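Local coordinates for hemin ABC transporter, periplasmic hemin-binding protein HutB (Vibrio cholerae, PDB 5KHL) that probably captures hemin in the periplasm and hands it to its ABC transporter for uptake into the cell, at residues A[196-204]-A[227-235]; A[242-250]-A[261-269]. One frame throughout, in Å; residues are numbered along the deposited sequence. Where two conformers were deposited one is given.

Contact 1: A[196-204]-A[227-235]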
ATOM      1  N   SER A 196      21.989   7.616   0.290  1.00 54.81           N
ATOM      2  CA  SER A 196      23.136   8.480   0.099  1.00 58.06           C
ATOM      3  C   SER A 196      23.087   9.064  -1.303  1.00 76.45           C
ATOM      4  O   SER A 196      22.711   8.378  -2.261  1.00 75.91           O
ATOM      5  CB  SER A 196      24.440   7.717   0.327  1.00 62.15           C
ATOM      6  OG  SER A 196      25.089   7.389  -0.891  1.00 60.72           O
ATOM      7  N   MET A 197      23.431  10.342  -1.414  1.00 73.14           N
ATOM      8  CA  MET A 197      23.437  11.002  -2.711  0.50 76.85           C
ATOM      9  C   MET A 197      24.310  10.242  -3.715  1.00 80.12           C
ATOM     10  O   MET A 197      23.980  10.192  -4.900  1.00 84.78           O
ATOM     11  CB  MET A 197      23.912  12.455  -2.577  0.50 80.44           C
ATOM     12  CG  MET A 197      22.800  13.499  -2.420  0.50 82.19           C
ATOM     13  SD  MET A 197      21.141  12.837  -2.146  0.50 96.79           S
ATOM     14  CE  MET A 197      20.514  12.743  -3.814  0.50 53.43           C
ATOM     15  N   GLU A 198      25.399   9.634  -3.235  1.00 89.98           N
ATOM     16  CA  GLU A 198      26.317   8.854  -4.079  1.00 82.55           C
ATOM     17  C   GLU A 198      25.672   7.589  -4.658  1.00 70.41           C
ATOM     18  O   GLU A 198      25.850   7.300  -5.855  1.00 61.09           O
ATOM     19  CB  GLU A 198      27.566   8.452  -3.300  1.00 83.09           C
ATOM     20  CG  GLU A 198      28.339   9.632  -2.741  1.00 93.66           C
ATOM     21  CD  GLU A 198      28.654   9.464  -1.260  1.00100.10           C
ATOM     22  OE1 GLU A 198      29.846   9.334  -0.907  1.00101.90           O
ATOM     23  OE2 GLU A 198      27.697   9.452  -0.453  1.00102.13           O
ATOM     24  N   SER A 199      24.954   6.837  -3.815  1.00 56.41           N
ATOM     25  CA  SER A 199      24.248   5.632  -4.241  1.00 56.51           C
ATOM     26  C   SER A 199      23.252   5.974  -5.347  1.00 58.41           C
ATOM     27  O   SER A 199      23.147   5.251  -6.336  1.00 61.38           O
ATOM     28  CB  SER A 199      23.528   4.976  -3.059  1.00 57.68           C
ATOM     29  OG  SER A 199      24.431   4.610  -2.026  1.00 62.78           O
ATOM     30  N   MET A 200      22.539   7.093  -5.172  1.00 65.81           N
ATOM     31  CA  MET A 200      21.548   7.531  -6.144  1.00 56.52           C
ATOM     32  C   MET A 200      22.199   7.829  -7.479  1.00 56.05           C
ATOM     33  O   MET A 200      21.738   7.357  -8.525  1.00 67.07           O
ATOM     34  CB  MET A 200      20.793   8.754  -5.654  1.00 55.97           C
ATOM     35  CG  MET A 200      19.540   9.000  -6.485  1.00 55.66           C
ATOM     36  SD  MET A 200      18.708  10.518  -6.028  1.00 75.73           S
ATOM     37  CE  MET A 200      18.200  10.145  -4.357  1.00 95.85           C
ATOM     38  N   ILE A 201      23.269   8.609  -7.445  1.00 61.00           N
ATOM     39  CA  ILE A 201      24.067   8.832  -8.643  1.00 76.16           C
ATOM     40  C   ILE A 201      24.507   7.500  -9.272  1.00 71.34           C
ATOM     41  O   ILE A 201      24.415   7.314 -10.488  1.00 69.31           O
ATOM     42  CB  ILE A 201      25.316   9.660  -8.343  1.00 77.74           C
ATOM     43  CG1 ILE A 201      24.949  11.035  -7.799  1.00 86.07           C
ATOM     44  CG2 ILE A 201      26.143   9.819  -9.585  1.00 79.89           C
ATOM     45  CD1 ILE A 201      26.178  11.835  -7.359  1.00 96.91           C
ATOM     46  N   GLU A 202      24.969   6.579  -8.430  1.00 55.75           N
ATOM     47  CA  GLU A 202      25.440   5.284  -8.897  1.00 55.45           C
ATOM     48  C   GLU A 202      24.324   4.448  -9.528  1.00 58.36           C
ATOM     49  O   GLU A 202      24.532   3.831 -10.577  1.00 61.18           O
ATOM     50  CB  GLU A 202      26.093   4.508  -7.743  1.00 55.93           C
ATOM     51  CG  GLU A 202      26.743   3.195  -8.164  1.00 55.48           C
ATOM     52  CD  GLU A 202      27.598   3.324  -9.425  1.00 69.46           C
ATOM     53  OE1 GLU A 202      27.586   2.375 -10.243  1.00 82.19           O
ATOM     54  OE2 GLU A 202      28.289   4.355  -9.610  1.00 68.86           O
ATOM     55  N   MET A 203      23.148   4.445  -8.895  1.00 58.61           N
ATOM     56  CA  MET A 203      22.010   3.621  -9.333  1.00 54.45           C
ATOM     57  C   MET A 203      21.374   4.089 -10.642  1.00 55.18           C
ATOM     58  O   MET A 203      20.680   3.330 -11.309  1.00 62.54           O
ATOM     59  CB  MET A 203      20.934   3.573  -8.248  1.00 49.30           C
ATOM     60  CG  MET A 203      21.343   2.805  -7.028  1.00 49.15           C
ATOM     61  SD  MET A 203      20.203   3.058  -5.666  1.00 53.16           S
ATOM     62  CE  MET A 203      21.120   2.320  -4.302  1.00 53.52           C
ATOM     63  N   GLN A 204      21.608   5.344 -10.990  1.00 50.45           N
ATOM     64  CA  GLN A 204      21.159   5.888 -12.264  1.00 60.94           C
ATOM     65  C   GLN A 204      19.700   5.573 -12.650  1.00 59.26           C
ATOM     66  O   GLN A 204      19.445   5.106 -13.761  1.00 57.72           O
ATOM     67  CB  GLN A 204      22.096   5.391 -13.361  1.00 52.93           C
ATOM     68  CG  GLN A 204      23.454   6.061 -13.348  1.00 55.83           C
ATOM     69  CD  GLN A 204      23.369   7.534 -13.705  1.00 60.47           C
ATOM     70  OE1 GLN A 204      23.201   7.894 -14.869  1.00 60.31           O
ATOM     71  NE2 GLN A 204      23.467   8.390 -12.701  1.00 62.76           N
ATOM     72  N   ALA A 227      14.101  19.580  -5.027  1.00 75.92           N
ATOM     73  CA  ALA A 227      14.257  19.024  -3.687  1.00 83.06           C
ATOM     74  C   ALA A 227      15.464  18.098  -3.594  1.00 87.81           C
ATOM     75  O   ALA A 227      16.140  18.031  -2.560  1.00 90.51           O
ATOM     76  CB  ALA A 227      12.982  18.277  -3.277  1.00 68.37           C
ATOM     77  N   VAL A 228      15.716  17.377  -4.686  1.00 89.52           N
ATOM     78  CA  VAL A 228      16.775  16.377  -4.749  1.00 79.69           C
ATOM     79  C   VAL A 228      17.684  16.650  -5.945  1.00 78.56           C
ATOM     80  O   VAL A 228      17.638  15.937  -6.958  1.00 66.24           O
ATOM     81  CB  VAL A 228      16.179  14.976  -4.845  1.00 71.73           C
ATOM     82  CG1 VAL A 228      17.281  13.909  -4.806  1.00 60.67           C
ATOM     83  CG2 VAL A 228      15.187  14.778  -3.721  1.00 70.16           C
ATOM     84  N   PRO A 229      18.541  17.672  -5.811  1.00 83.52           N
ATOM     85  CA  PRO A 229      19.259  18.284  -6.935  1.00 93.18           C
ATOM     86  C   PRO A 229      20.250  17.342  -7.621  1.00 89.09           C
ATOM     87  O   PRO A 229      20.770  17.679  -8.690  1.00 91.76           O
ATOM     88  CB  PRO A 229      20.000  19.460  -6.289  1.00 86.07           C
ATOM     89  CG  PRO A 229      19.798  19.323  -4.798  1.00 86.12           C
ATOM     90  CD  PRO A 229      19.161  18.009  -4.519  1.00 88.11           C
ATOM     91  N   MET A 230      20.508  16.184  -7.019  1.00 78.26           N
ATOM     92  CA  MET A 230      21.459  15.239  -7.591  1.00 76.70           C
ATOM     93  C   MET A 230      20.794  14.317  -8.610  1.00 71.49           C
ATOM     94  O   MET A 230      21.481  13.593  -9.340  1.00 60.98           O
ATOM     95  CB  MET A 230      22.142  14.425  -6.485  1.00 76.18           C
ATOM     96  CG  MET A 230      22.928  15.274  -5.487  1.00 86.72           C
ATOM     97  SD  MET A 230      24.162  16.389  -6.205  1.00114.69           S
ATOM     98  CE  MET A 230      25.200  15.238  -7.095  1.00 78.45           C
ATOM     99  N   LEU A 231      19.461  14.360  -8.663  1.00 61.57           N
ATOM    100  CA  LEU A 231      18.721  13.666  -9.711  1.00 63.69           C
ATOM    101  C   LEU A 231      19.117  14.191 -11.087  1.00 65.39           C
ATOM    102  O   LEU A 231      19.002  13.480 -12.085  1.00 64.55           O
ATOM    103  CB  LEU A 231      17.217  13.811  -9.510  1.00 57.90           C
ATOM    104  CG  LEU A 231      16.652  12.899  -8.428  1.00 60.91           C
ATOM    105  CD1 LEU A 231      15.204  13.288  -8.102  1.00 65.41           C
ATOM    106  CD2 LEU A 231      16.746  11.437  -8.854  1.00 51.33           C
ATOM    107  N   ALA A 232      19.599  15.429 -11.122  1.00 55.63           N
ATOM    108  CA  ALA A 232      20.106  16.052 -12.340  1.00 69.63           C
ATOM    109  C   ALA A 232      21.186  15.214 -13.032  1.00 68.99           C
ATOM    110  O   ALA A 232      21.423  15.376 -14.228  1.00 76.44           O
ATOM    111  CB  ALA A 232      20.652  17.454 -12.029  1.00 64.57           C
ATOM    112  N   ALA A 233      21.838  14.330 -12.278  1.00 65.44           N
ATOM    113  CA  ALA A 233      22.866  13.444 -12.826  1.00 64.86           C
ATOM    114  C   ALA A 233      22.356  12.005 -13.021  1.00 62.30           C
ATOM    115  O   ALA A 233      23.150  11.066 -13.104  1.00 65.44           O
ATOM    116  CB  ALA A 233      24.097  13.449 -11.930  1.00 60.75           C
ATOM    117  N   THR A 234      21.034  11.844 -13.077  1.00 55.53           N
ATOM    118  CA  THR A 234      20.406  10.575 -13.426  1.00 51.74           C
ATOM    119  C   THR A 234      19.513  10.807 -14.633  1.00 52.32           C
ATOM    120  O   THR A 234      19.084  11.931 -14.855  1.00 54.52           O
ATOM    121  CB  THR A 234      19.574  10.005 -12.275  1.00 48.73           C
ATOM    122  OG1 THR A 234      18.489  10.891 -11.996  1.00 49.17           O
ATOM    123  CG2 THR A 234      20.422   9.863 -11.034  1.00 48.75           C
ATOM    124  N   PRO A 235      19.251   9.756 -15.431  1.00 63.77           N
ATOM    125  CA  PRO A 235      18.305   9.860 -16.548  1.00 57.01           C
ATOM    126  C   PRO A 235      16.949  10.382 -16.110  1.00 59.21           C
ATOM    127  O   PRO A 235      16.393  11.278 -16.760  1.00 56.88           O
ATOM    128  CB  PRO A 235      18.198   8.422 -17.049  1.00 53.41           C
ATOM    129  CG  PRO A 235      19.533   7.853 -16.764  1.00 53.52           C
ATOM    130  CD  PRO A 235      19.956   8.458 -15.445  1.00 62.18           C
TER
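The carboxamide of Gln-204 reaches over to the chain at Ala-233 and ties the end of helix 197-203 to the loop that leads into helix 235-238. Followed outward, its CB and CG carry the chain round a bend at chi2 (-67°), which turns the amide back beside its own helix and across to the loop. Gln-204 CD then lies 3.9 Å from Pro-235 CD, and Gln-204 OE1 comes to 3.3 Å of that same proline CD. Gln-204 NE2 donates almost straight to Ala-233 O, at 2.7 Å and 174°, and its other N-H goes to Ile-201 O on a lone pair, in the carbonyl plane. Both acceptors lie near the amide plane, so the two bonds fix its rotation. Glutamine suits this place because a single NH2 group can serve two carbonyls, one on each segment.

Along the rest of the helix the join is apolar. Met-200 CG stands anti to its backbone N (chi1 -166°), and the chain, extended as far as SD and bent beyond it, carries Met-200 SD to 3.6 Å from Leu-231 CD2, with Val-228 CG1 close by; Leu-155 and Leu-195 also touch this methionine. Ile-201 CD1 meets Met-230 CE at 3.6 Å. Met-197, modelled in two positions, packs on Met-230 in the conformer described. Flexible thioether chains fit such an irregular surface of helix and turn. Thr-234 divides its branches: CG2 packs against Met-200 O and Gln-204 NE2, while OG1 bonds to Leu-231 O and caps helix 235-238 at Gly-237 N.

The chemistry is thus divided between an adaptable methionine-rich interface and one directional amide clamp at the helix end, which together join two peripheral elements of the periplasmic binding protein fold.

Contact 2: A[242-250]-A[261-269]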
ATOM      1  N   ILE A 242       9.780  12.005 -13.239  1.00 60.66           N
ATOM      2  CA  ILE A 242       9.406  11.867 -11.832  1.00 61.66           C
ATOM      3  C   ILE A 242       7.893  11.685 -11.701  1.00 64.30           C
ATOM      4  O   ILE A 242       7.124  12.601 -11.974  1.00 76.95           O
ATOM      5  CB  ILE A 242       9.880  13.090 -11.018  1.00 65.53           C
ATOM      6  CG1 ILE A 242      11.408  13.080 -10.944  1.00 61.16           C
ATOM      7  CG2 ILE A 242       9.282  13.086  -9.613  1.00 55.75           C
ATOM      8  CD1 ILE A 242      12.001  14.448 -10.832  1.00 75.00           C
ATOM      9  N   VAL A 243       7.480  10.493 -11.274  1.00 62.70           N
ATOM     10  CA  VAL A 243       6.100  10.038 -11.419  1.00 60.60           C
ATOM     11  C   VAL A 243       5.403   9.757 -10.080  1.00 56.66           C
ATOM     12  O   VAL A 243       5.978   9.149  -9.174  1.00 50.79           O
ATOM     13  CB  VAL A 243       6.056   8.760 -12.298  1.00 53.91           C
ATOM     14  CG1 VAL A 243       4.653   8.251 -12.443  1.00 49.05           C
ATOM     15  CG2 VAL A 243       6.670   9.052 -13.663  1.00 55.38           C
ATOM     16  N   ALA A 244       4.156  10.196  -9.968  1.00 51.33           N
ATOM     17  CA  ALA A 244       3.419  10.077  -8.718  1.00 50.78           C
ATOM     18  C   ALA A 244       2.733   8.731  -8.612  1.00 49.78           C
ATOM     19  O   ALA A 244       2.103   8.267  -9.559  1.00 50.11           O
ATOM     20  CB  ALA A 244       2.397  11.205  -8.595  1.00 59.66           C
ATOM     21  N   ILE A 245       2.861   8.107  -7.450  1.00 46.38           N
ATOM     22  CA  ILE A 245       2.169   6.860  -7.186  1.00 55.27           C
ATOM     23  C   ILE A 245       1.277   7.048  -5.945  1.00 53.00           C
ATOM     24  O   ILE A 245       1.701   7.603  -4.948  1.00 45.99           O
ATOM     25  CB  ILE A 245       3.178   5.671  -7.014  1.00 41.68           C
ATOM     26  CG1 ILE A 245       2.447   4.345  -6.850  1.00 49.09           C
ATOM     27  CG2 ILE A 245       4.141   5.899  -5.837  1.00 41.74           C
ATOM     28  CD1 ILE A 245       3.378   3.131  -6.862  1.00 37.96           C
ATOM     29  N   ASP A 246       0.029   6.602  -6.030  1.00 55.65           N
ATOM     30  CA  ASP A 246      -0.933   6.799  -4.957  1.00 53.14           C
ATOM     31  C   ASP A 246      -0.485   6.120  -3.673  1.00 50.15           C
ATOM     32  O   ASP A 246      -0.239   4.920  -3.661  1.00 48.05           O
ATOM     33  CB  ASP A 246      -2.304   6.273  -5.377  1.00 58.42           C
ATOM     34  CG  ASP A 246      -3.438   6.810  -4.504  1.00 69.45           C
ATOM     35  OD1 ASP A 246      -4.196   7.688  -4.986  1.00 80.71           O
ATOM     36  OD2 ASP A 246      -3.567   6.364  -3.341  1.00 63.22           O
ATOM     37  N   GLY A 247      -0.407   6.888  -2.593  1.00 48.28           N
ATOM     38  CA  GLY A 247       0.098   6.393  -1.324  1.00 48.14           C
ATOM     39  C   GLY A 247      -0.708   5.273  -0.682  1.00 54.73           C
ATOM     40  O   GLY A 247      -0.183   4.508   0.138  1.00 46.58           O
ATOM     41  N   HIS A 248      -1.977   5.166  -1.065  1.00 50.01           N
ATOM     42  CA  HIS A 248      -2.851   4.114  -0.561  1.00 49.36           C
ATOM     43  C   HIS A 248      -2.484   2.740  -1.098  1.00 52.45           C
ATOM     44  O   HIS A 248      -2.872   1.711  -0.520  1.00 49.92           O
ATOM     45  CB  HIS A 248      -4.309   4.437  -0.892  1.00 62.41           C
ATOM     46  CG  HIS A 248      -4.843   5.615  -0.132  1.00 70.15           C
ATOM     47  ND1 HIS A 248      -4.813   6.895  -0.632  1.00 72.89           N
ATOM     48  CD2 HIS A 248      -5.373   5.699   1.111  1.00 68.67           C
ATOM     49  CE1 HIS A 248      -5.324   7.725   0.265  1.00 73.29           C
ATOM     50  NE2 HIS A 248      -5.668   7.025   1.329  1.00 72.74           N
ATOM     51  N   ALA A 249      -1.735   2.728  -2.197  1.00 55.45           N
ATOM     52  CA  ALA A 249      -1.297   1.486  -2.835  1.00 49.52           C
ATOM     53  C   ALA A 249      -0.041   0.965  -2.168  1.00 46.19           C
ATOM     54  O   ALA A 249       0.501  -0.062  -2.568  1.00 44.86           O
ATOM     55  CB  ALA A 249      -1.048   1.703  -4.325  1.00 46.14           C
ATOM     56  N   LEU A 250       0.422   1.685  -1.153  1.00 42.24           N
ATOM     57  CA  LEU A 250       1.670   1.345  -0.487  1.00 41.98           C
ATOM     58  C   LEU A 250       1.419   0.886   0.946  1.00 50.03           C
ATOM     59  O   LEU A 250       2.329   0.405   1.629  1.00 56.07           O
ATOM     60  CB  LEU A 250       2.616   2.546  -0.484  1.00 42.92           C
ATOM     61  CG  LEU A 250       2.875   3.299  -1.790  1.00 46.04           C
ATOM     62  CD1 LEU A 250       4.024   4.283  -1.599  1.00 43.60           C
ATOM     63  CD2 LEU A 250       3.139   2.357  -2.955  1.00 40.55           C
ATOM     64  N   GLU A 261      -2.101   0.858  -9.801  1.00 39.01           N
ATOM     65  CA  GLU A 261      -0.998   1.810  -9.971  1.00 39.22           C
ATOM     66  C   GLU A 261       0.139   1.238 -10.785  1.00 41.52           C
ATOM     67  O   GLU A 261       0.693   1.919 -11.636  1.00 39.69           O
ATOM     68  CB  GLU A 261      -0.431   2.253  -8.621  1.00 38.46           C
ATOM     69  CG  GLU A 261      -1.311   3.215  -7.881  1.00 48.99           C
ATOM     70  CD  GLU A 261      -1.560   4.466  -8.674  1.00 44.41           C
ATOM     71  OE1 GLU A 261      -0.863   5.466  -8.418  1.00 43.12           O
ATOM     72  OE2 GLU A 261      -2.447   4.447  -9.555  1.00 43.40           O
ATOM     73  N   ALA A 262       0.494  -0.013 -10.496  1.00 36.99           N
ATOM     74  CA  ALA A 262       1.593  -0.685 -11.188  1.00 43.33           C
ATOM     75  C   ALA A 262       1.345  -0.712 -12.687  1.00 38.36           C
ATOM     76  O   ALA A 262       2.236  -0.358 -13.455  1.00 44.52           O
ATOM     77  CB  ALA A 262       1.797  -2.112 -10.639  1.00 35.52           C
ATOM     78  N   GLN A 263       0.141  -1.122 -13.092  1.00 39.81           N
ATOM     79  CA  GLN A 263      -0.261  -1.089 -14.506  1.00 50.53           C
ATOM     80  C   GLN A 263      -0.122   0.310 -15.055  1.00 47.30           C
ATOM     81  O   GLN A 263       0.506   0.521 -16.097  1.00 45.63           O
ATOM     82  CB  GLN A 263      -1.711  -1.541 -14.714  1.00 55.36           C
ATOM     83  CG  GLN A 263      -2.044  -2.962 -14.315  1.00 65.00           C
ATOM     84  CD  GLN A 263      -3.527  -3.270 -14.494  1.00 81.75           C
ATOM     85  OE1 GLN A 263      -4.113  -2.953 -15.527  1.00 94.02           O
ATOM     86  NE2 GLN A 263      -4.140  -3.873 -13.478  1.00 84.18           N
ATOM     87  N   ARG A 264      -0.719   1.260 -14.341  1.00 43.41           N
ATOM     88  CA  ARG A 264      -0.739   2.647 -14.778  1.00 44.17           C
ATOM     89  C   ARG A 264       0.674   3.184 -14.939  1.00 48.64           C
ATOM     90  O   ARG A 264       0.947   3.927 -15.873  1.00 55.25           O
ATOM     91  CB  ARG A 264      -1.523   3.530 -13.807  1.00 44.47           C
ATOM     92  CG  ARG A 264      -1.639   4.974 -14.306  1.00 47.22           C
ATOM     93  CD  ARG A 264      -2.257   5.898 -13.275  1.00 54.41           C
ATOM     94  NE  ARG A 264      -1.466   5.935 -12.050  1.00 53.92           N
ATOM     95  CZ  ARG A 264      -0.433   6.741 -11.849  1.00 52.52           C
ATOM     96  NH1 ARG A 264      -0.058   7.598 -12.785  1.00 57.52           N
ATOM     97  NH2 ARG A 264       0.224   6.688 -10.709  1.00 44.78           N
ATOM     98  N   ILE A 265       1.583   2.792 -14.052  1.00 50.25           N
ATOM     99  CA  ILE A 265       2.962   3.269 -14.139  1.00 47.43           C
ATOM    100  C   ILE A 265       3.776   2.508 -15.202  1.00 48.94           C
ATOM    101  O   ILE A 265       4.610   3.095 -15.879  1.00 61.57           O
ATOM    102  CB  ILE A 265       3.668   3.184 -12.777  1.00 49.94           C
ATOM    103  CG1 ILE A 265       2.913   4.025 -11.749  1.00 49.70           C
ATOM    104  CG2 ILE A 265       5.113   3.715 -12.875  1.00 53.80           C
ATOM    105  CD1 ILE A 265       3.264   3.706 -10.338  1.00 46.36           C
ATOM    106  N   GLN A 266       3.519   1.220 -15.384  1.00 42.52           N
ATOM    107  CA  GLN A 266       4.222   0.451 -16.429  1.00 49.98           C
ATOM    108  C   GLN A 266       3.964   1.030 -17.820  1.00 49.23           C
ATOM    109  O   GLN A 266       4.837   1.028 -18.683  1.00 52.92           O
ATOM    110  CB  GLN A 266       3.805  -1.027 -16.389  1.00 42.85           C
ATOM    111  CG  GLN A 266       4.545  -1.916 -17.368  1.00 54.50           C
ATOM    112  CD  GLN A 266       4.115  -3.392 -17.284  1.00 58.20           C
ATOM    113  OE1 GLN A 266       2.948  -3.726 -17.501  1.00 58.43           O
ATOM    114  NE2 GLN A 266       5.061  -4.271 -16.967  1.00 59.75           N
ATOM    115  N   THR A 267       2.752   1.527 -18.027  1.00 50.82           N
ATOM    116  CA  THR A 267       2.386   2.163 -19.272  1.00 53.48           C
ATOM    117  C   THR A 267       3.236   3.425 -19.474  1.00 57.35           C
ATOM    118  O   THR A 267       3.566   3.803 -20.605  1.00 58.36           O
ATOM    119  CB  THR A 267       0.872   2.509 -19.282  1.00 62.24           C
ATOM    120  OG1 THR A 267       0.106   1.302 -19.304  1.00 57.06           O
ATOM    121  CG2 THR A 267       0.495   3.361 -20.488  1.00 62.67           C
ATOM    122  N   LEU A 268       3.602   4.076 -18.373  1.00 52.77           N
ATOM    123  CA  LEU A 268       4.447   5.277 -18.452  1.00 54.26           C
ATOM    124  C   LEU A 268       5.904   4.913 -18.710  1.00 58.11           C
ATOM    125  O   LEU A 268       6.602   5.629 -19.441  1.00 55.41           O
ATOM    126  CB  LEU A 268       4.332   6.105 -17.171  1.00 48.91           C
ATOM    127  CG  LEU A 268       2.910   6.596 -16.889  1.00 49.80           C
ATOM    128  CD1 LEU A 268       2.782   7.173 -15.492  1.00 48.66           C
ATOM    129  CD2 LEU A 268       2.506   7.626 -17.939  1.00 53.63           C
ATOM    130  N   LEU A 269       6.344   3.796 -18.119  1.00 49.92           N
ATOM    131  CA  LEU A 269       7.740   3.381 -18.160  1.00 54.89           C
ATOM    132  C   LEU A 269       8.085   2.673 -19.471  1.00 61.24           C
ATOM    133  O   LEU A 269       9.222   2.726 -19.932  1.00 65.65           O
ATOM    134  CB  LEU A 269       8.046   2.460 -16.976  1.00 50.12           C
ATOM    135  CG  LEU A 269       9.499   2.024 -16.810  1.00 46.52           C
ATOM    136  CD1 LEU A 269      10.321   3.235 -16.444  1.00 46.88           C
ATOM    137  CD2 LEU A 269       9.643   0.904 -15.770  1.00 43.87           C
TER
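Ile-245 and Ile-265 meet at right angles through their CD1 methyls, 3.5 Å apart, in the tightly packed part. With CG1 of Ile-245 anti to the backbone N (chi1 -175°), its chain extends toward Ile-265; Phe-154 and Ile-175 also pack on it, and branched aliphatic residues suit this enclosed seam between sheet and helix. Beside it the buried Glu-261 lays its CG against Ala-249 CB and turns its carboxylate to the backbone. Asp-246 N donates to Glu-261 OE1 at 2.8 Å and 172°, from the anti side but tilted out of the carboxylate plane.

Toward solvent the packing thins to Leu-268 CD1 against Val-243 CG1 and the exposed Arg-264. This arginine holds Glu-261 side-on: Arg-264 NH2 lies 2.8 Å from Glu-261 OE1, a salt bridge, and NE bonds to OE2, both from above the carboxylate plane. That NH2 and the amide of Asp-246 approach OE1 from opposite faces of the carboxylate. Arg-264 NH2 also donates to Ala-244 O at 2.7 Å, close to the guanidinium plane.

Arginine and a backbone N-H compensate a buried acid, probably favouring its charged form, and the polar network pins the helix to the backbone of Ala-244 and Asp-246.

In the fold
Along the chain all of contact 1 comes ahead of contact 2, and between them runs helix 235-238, leading on toward strand 242-244. Their centres lie 20 Å apart, and their nearest atoms come within about 4 Å without touching. Both belong to the lobe built on the mixed sheet containing strands 152-156, 207-210 and 242-244. Contact 1 lies at the periphery, about 25 Å from the centre of the chain; contact 2 lies nearer, at about 11 Å, where helix 256-269 packs on the sheet. One ties helix 197-203 to the loop before helix 235-238, the other the C-terminal helix to segment 242-250, so both hold together a single lobe of this two-lobed binding protein.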